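Local coordinates for flagellar hook-associated protein (Burkholderia pseudomallei, PDB 4UT1), which probably serves as a structural component of the bacterial flagellum, forming part of the junction between hook and filament, at residues 174-179 against 216-221; 247-252 against 261-266. One frame throughout, in Å; residues are numbered along the deposited sequence.

Contact 1. Residues 174-179 against 216-221; sequences TQINSY and QLAGVQ. With EDO (1,2-ethanediol), chain E.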
# COMPACT_ATOMS: atom_id res chain seq x y z
N THR A 174 -7.62 4.37 31.80
CA THR A 174 -8.38 4.10 33.02
C THR A 174 -7.44 4.04 34.21
O THR A 174 -7.72 4.60 35.28
CB THR A 174 -9.19 2.80 32.91
OG1 THR A 174 -10.06 2.85 31.77
CG2 THR A 174 -10.04 2.60 34.15
N GLN A 175 -6.30 3.39 34.04
CA GLN A 175 -5.34 3.28 35.12
C GLN A 175 -4.71 4.62 35.43
O GLN A 175 -4.55 4.98 36.60
CB GLN A 175 -4.26 2.26 34.79
CG GLN A 175 -4.82 0.88 34.58
CD GLN A 175 -3.73 -0.16 34.51
OE1 GLN A 175 -2.61 0.06 34.99
NE2 GLN A 175 -4.04 -1.31 33.91
N ILE A 176 -4.35 5.36 34.40
CA ILE A 176 -3.83 6.71 34.58
C ILE A 176 -4.77 7.57 35.42
O ILE A 176 -4.32 8.27 36.32
CB ILE A 176 -3.58 7.39 33.23
CG1 ILE A 176 -2.40 6.72 32.53
CG2 ILE A 176 -3.33 8.90 33.42
CD1 ILE A 176 -2.20 7.16 31.10
N ASN A 177 -6.07 7.53 35.12
CA ASN A 177 -7.04 8.34 35.86
C ASN A 177 -7.10 7.90 37.31
O ASN A 177 -7.24 8.73 38.21
CB ASN A 177 -8.42 8.26 35.22
CG ASN A 177 -8.48 8.97 33.87
OD1 ASN A 177 -7.67 9.85 33.59
ND2 ASN A 177 -9.45 8.61 33.04
N SER A 178 -6.97 6.59 37.53
CA SER A 178 -6.94 6.07 38.89
C SER A 178 -5.77 6.63 39.68
O SER A 178 -5.92 7.06 40.81
CB SER A 178 -6.87 4.54 38.87
OG SER A 178 -8.08 3.98 38.41
N TYR A 179 -4.58 6.61 39.08
CA TYR A 179 -3.39 7.10 39.76
C TYR A 179 -3.35 8.62 39.96
O TYR A 179 -2.89 9.09 41.00
CB TYR A 179 -2.14 6.66 39.00
CG TYR A 179 -1.88 5.18 39.16
CD1 TYR A 179 -1.69 4.62 40.42
CD2 TYR A 179 -1.83 4.33 38.06
CE1 TYR A 179 -1.46 3.26 40.58
CE2 TYR A 179 -1.59 2.98 38.20
CZ TYR A 179 -1.41 2.45 39.46
OH TYR A 179 -1.18 1.10 39.60
N GLN A 216 4.91 4.43 34.41
CA GLN A 216 4.94 3.23 33.58
C GLN A 216 3.83 3.26 32.53
O GLN A 216 3.85 2.51 31.55
CB GLN A 216 4.82 1.97 34.44
CG GLN A 216 5.99 1.75 35.40
CD GLN A 216 5.71 0.63 36.38
OE1 GLN A 216 4.89 -0.24 36.12
NE2 GLN A 216 6.39 0.66 37.52
N LEU A 217 2.86 4.15 32.73
CA LEU A 217 1.73 4.24 31.82
C LEU A 217 1.87 5.41 30.85
O LEU A 217 1.39 5.35 29.71
CB LEU A 217 0.42 4.36 32.61
CG LEU A 217 0.16 3.27 33.65
CD1 LEU A 217 -1.01 3.69 34.54
CD2 LEU A 217 -0.11 1.91 32.99
N ALA A 218 2.54 6.46 31.29
CA ALA A 218 2.70 7.65 30.47
C ALA A 218 3.88 8.48 30.94
O ALA A 218 4.25 8.43 32.11
CB ALA A 218 1.42 8.50 30.49
N GLY A 219 4.45 9.25 30.03
CA GLY A 219 5.54 10.14 30.36
C GLY A 219 5.01 11.28 31.19
O GLY A 219 4.17 12.06 30.74
N VAL A 220 5.49 11.36 32.43
CA VAL A 220 5.06 12.41 33.35
C VAL A 220 6.23 13.11 34.00
O VAL A 220 7.29 12.51 34.23
CB VAL A 220 4.15 11.84 34.45
CG1 VAL A 220 2.89 11.25 33.84
CG2 VAL A 220 4.90 10.82 35.29
N GLN A 221 6.04 14.38 34.30
CA GLN A 221 6.99 15.15 35.09
C GLN A 221 6.26 15.74 36.30
O GLN A 221 5.19 16.34 36.17
CB GLN A 221 7.63 16.24 34.25
CG GLN A 221 6.64 17.27 33.75
CD GLN A 221 7.24 18.23 32.74
OE1 GLN A 221 7.47 17.87 31.59
NE2 GLN A 221 7.51 19.46 33.18
C1 EDO E . -10.19 10.37 37.25
O1 EDO E . -10.30 9.51 38.37
C2 EDO E . -9.53 11.69 37.62
O2 EDO E . -8.10 11.61 37.55

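Contact 2. Residues 247-252 against 261-266; sequences QLATVA and TIVSKG. With EDO (1,2-ethanediol), chain O.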
# COMPACT_ATOMS: atom_id res chain seq x y z
N GLN A 247 -8.92 14.32 34.10
CA GLN A 247 -9.28 13.04 33.50
C GLN A 247 -8.91 12.97 32.03
O GLN A 247 -9.23 13.86 31.27
CB GLN A 247 -10.78 12.79 33.64
CG GLN A 247 -11.17 12.02 34.89
CD GLN A 247 -12.32 11.07 34.63
OE1 GLN A 247 -12.32 9.93 35.12
NE2 GLN A 247 -13.30 11.52 33.86
N LEU A 248 -8.23 11.90 31.64
CA LEU A 248 -8.01 11.63 30.23
C LEU A 248 -9.10 10.70 29.74
O LEU A 248 -9.73 9.99 30.53
CB LEU A 248 -6.63 11.00 29.99
CG LEU A 248 -5.43 11.79 30.53
CD1 LEU A 248 -4.15 11.01 30.32
CD2 LEU A 248 -5.35 13.19 29.89
N ALA A 249 -9.33 10.70 28.43
CA ALA A 249 -10.23 9.72 27.83
C ALA A 249 -9.68 9.26 26.49
O ALA A 249 -8.84 9.93 25.88
CB ALA A 249 -11.62 10.29 27.67
N THR A 250 -10.14 8.10 26.04
CA THR A 250 -9.91 7.71 24.65
C THR A 250 -11.19 7.99 23.87
O THR A 250 -12.31 7.77 24.36
CB THR A 250 -9.53 6.22 24.49
OG1 THR A 250 -10.54 5.39 25.07
CG2 THR A 250 -8.19 5.91 25.15
N VAL A 251 -11.02 8.49 22.66
CA VAL A 251 -12.12 8.68 21.73
C VAL A 251 -11.60 8.33 20.33
O VAL A 251 -10.39 8.25 20.13
CB VAL A 251 -12.66 10.12 21.75
CG1 VAL A 251 -13.13 10.49 23.15
CG2 VAL A 251 -11.58 11.08 21.30
N ALA A 252 -12.50 8.10 19.40
CA ALA A 252 -12.10 7.84 18.01
C ALA A 252 -11.26 9.02 17.53
O ALA A 252 -11.62 10.18 17.76
CB ALA A 252 -13.31 7.63 17.12
N THR A 261 -7.61 7.81 20.04
CA THR A 261 -6.58 8.77 20.40
C THR A 261 -6.87 9.20 21.84
O THR A 261 -7.92 8.88 22.39
CB THR A 261 -6.56 9.97 19.43
OG1 THR A 261 -5.47 10.83 19.76
CG2 THR A 261 -7.87 10.75 19.52
N ILE A 262 -5.92 9.90 22.45
CA ILE A 262 -6.09 10.36 23.83
C ILE A 262 -6.57 11.82 23.86
O ILE A 262 -6.10 12.66 23.08
CB ILE A 262 -4.78 10.23 24.62
CG1 ILE A 262 -4.15 8.85 24.38
CG2 ILE A 262 -5.02 10.50 26.09
CD1 ILE A 262 -5.04 7.71 24.77
N VAL A 263 -7.50 12.11 24.75
CA VAL A 263 -7.96 13.47 24.93
C VAL A 263 -8.00 13.79 26.41
O VAL A 263 -8.02 12.89 27.26
CB VAL A 263 -9.36 13.71 24.32
CG1 VAL A 263 -9.36 13.35 22.84
CG2 VAL A 263 -10.43 12.91 25.07
N SER A 264 -7.99 15.09 26.70
CA SER A 264 -8.26 15.55 28.06
C SER A 264 -9.64 16.19 28.11
O SER A 264 -10.03 16.91 27.19
CB SER A 264 -7.19 16.52 28.53
OG SER A 264 -7.19 17.69 27.73
N LYS A 265 -10.37 15.92 29.18
CA LYS A 265 -11.74 16.41 29.33
C LYS A 265 -11.82 17.49 30.40
O LYS A 265 -12.91 17.86 30.84
CB LYS A 265 -12.69 15.25 29.67
CG LYS A 265 -12.63 14.10 28.67
CD LYS A 265 -13.84 13.19 28.79
CE LYS A 265 -15.12 13.91 28.36
NZ LYS A 265 -15.06 14.36 26.93
N GLY A 266 -10.66 18.01 30.81
CA GLY A 266 -10.60 19.03 31.85
C GLY A 266 -10.45 18.39 33.22
O GLY A 266 -10.10 17.22 33.33
C1 EDO O . -4.90 14.86 17.81
O1 EDO O . -5.94 15.01 16.83
C2 EDO O . -4.70 13.38 18.08
O2 EDO O . -5.09 13.09 19.43

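Contact 1. Residues 174-179 against 216-221
Thr174 O accepts two donors from Ser178, within the helical turn that lays Gln175, Ile176 and Tyr179 against Leu217 and Ala218. Ser178 N closes the ordinary helical bond, and Ser178 OG folds back to Thr174 O at 3.2 Å, reaching it from the opposite face of the carbonyl plane. Within the same turn, Asn177 O takes a bond from each hydroxyl of a 1,2-ethanediol, probably from the crystallisation liquor, the nearer being O2 at 3.1 Å; Thr180 OG1 is a further partner.

Leu217 makes most of the contact. Its CD1 methyl sits 3.6 Å from Gln175 CB and meets Tyr179 CD2 at 3.7 Å, coming in at the edge of the ring, near its plane, and not over a face. The Leu217 side chain crosses both Gln175 and Tyr179 at about a right angle. Along Ile176 it runs the other way, the two chains sliding past each other with Leu217 CB 3.7 Å from Ile176 CG1. Ile176 keeps CG1 beside its backbone N (chi1 -69°) and extends from there (chi2 171°), which carries CD1 on to Ala218 CB at 3.9 Å. Ile176 also packs on Leu214 of helix 201-215, while the backbone of Leu217 bonds to Leu289 of helix 287-322.

The predicted coiled-coil region of helix 134-193 thus packs on the link between helix 201-215 and strand 220-225. No hydrogen bond spans the segments, so this apolar contact depends on shape and burial.

Contact 2. Residues 247-252 against 261-266
Val251 (chi1 -59°) places CG2 between its backbone N and carbonyl carbon, where it meets Val263 CG1, itself anti to the carbonyl carbon, at 3.5 Å, with the two side chains at about a right angle. On the opposite face of the sheet Ile262 bends at chi2 (-59°), bringing its CD1 to 3.6 Å from Thr250 CG2, the methyl that lies beside the threonine's backbone N.

Six backbone hydrogen bonds join the strands of this antiparallel hairpin. Ala249 and Val263 form a hydrogen-bonded pair, N to O in both directions at 2.8 Å, and Val251 and Thr261 form the next. At the other end Gln247 O receives Lys265 N at 3.1 Å, but Gln247 N bonds to Gly266 O at 3.2 Å, one residue beyond. There the chain turns a corner, and the positive phi of Gly266 suits a residue without a CB.

Ala249 CB shares its face with Val263 and Val251; Val263 CG2 comes within 3.9 Å of it, and the bent Lys265 chain lays CD over it at 3.8 Å. Leu248 lies on the other face with Thr250 and Ile262, its CD2 4.0 Å from Ser264 CB.

That second face looks onto helix 134-193: Leu248 packs on Val173 and Ile176, Ile262 on Val173, and the Thr250 hydroxyl bonds to that of Thr170. Beyond strand 260-265 the six-stranded antiparallel sheet continues to strand 277-278, where Ser264 pairs with Gln277 through the backbone and Val263 packs on Tyr278.

How the contacts relate
After helices 80-106 and 113-129, the chain enters the long helix 134-193, which supplies residues 174-179. It then doubles back through helix 201-215, and contact 1 closes this loop of 36 intervening residues just before strand 220-225 begins. The antiparallel sheet follows strand by strand, and contact 2 closes a much shorter loop of eight residues at the hairpin of strands 244-252 and 260-265. The two closures come in series, neither nested nor crossed. Helix 134-193 unites them, because Asn177 ND2 probably donates a hydrogen bond to Leu248 O. The lead-in to the sheet and its hairpin 244-265 thus lie against the same helix.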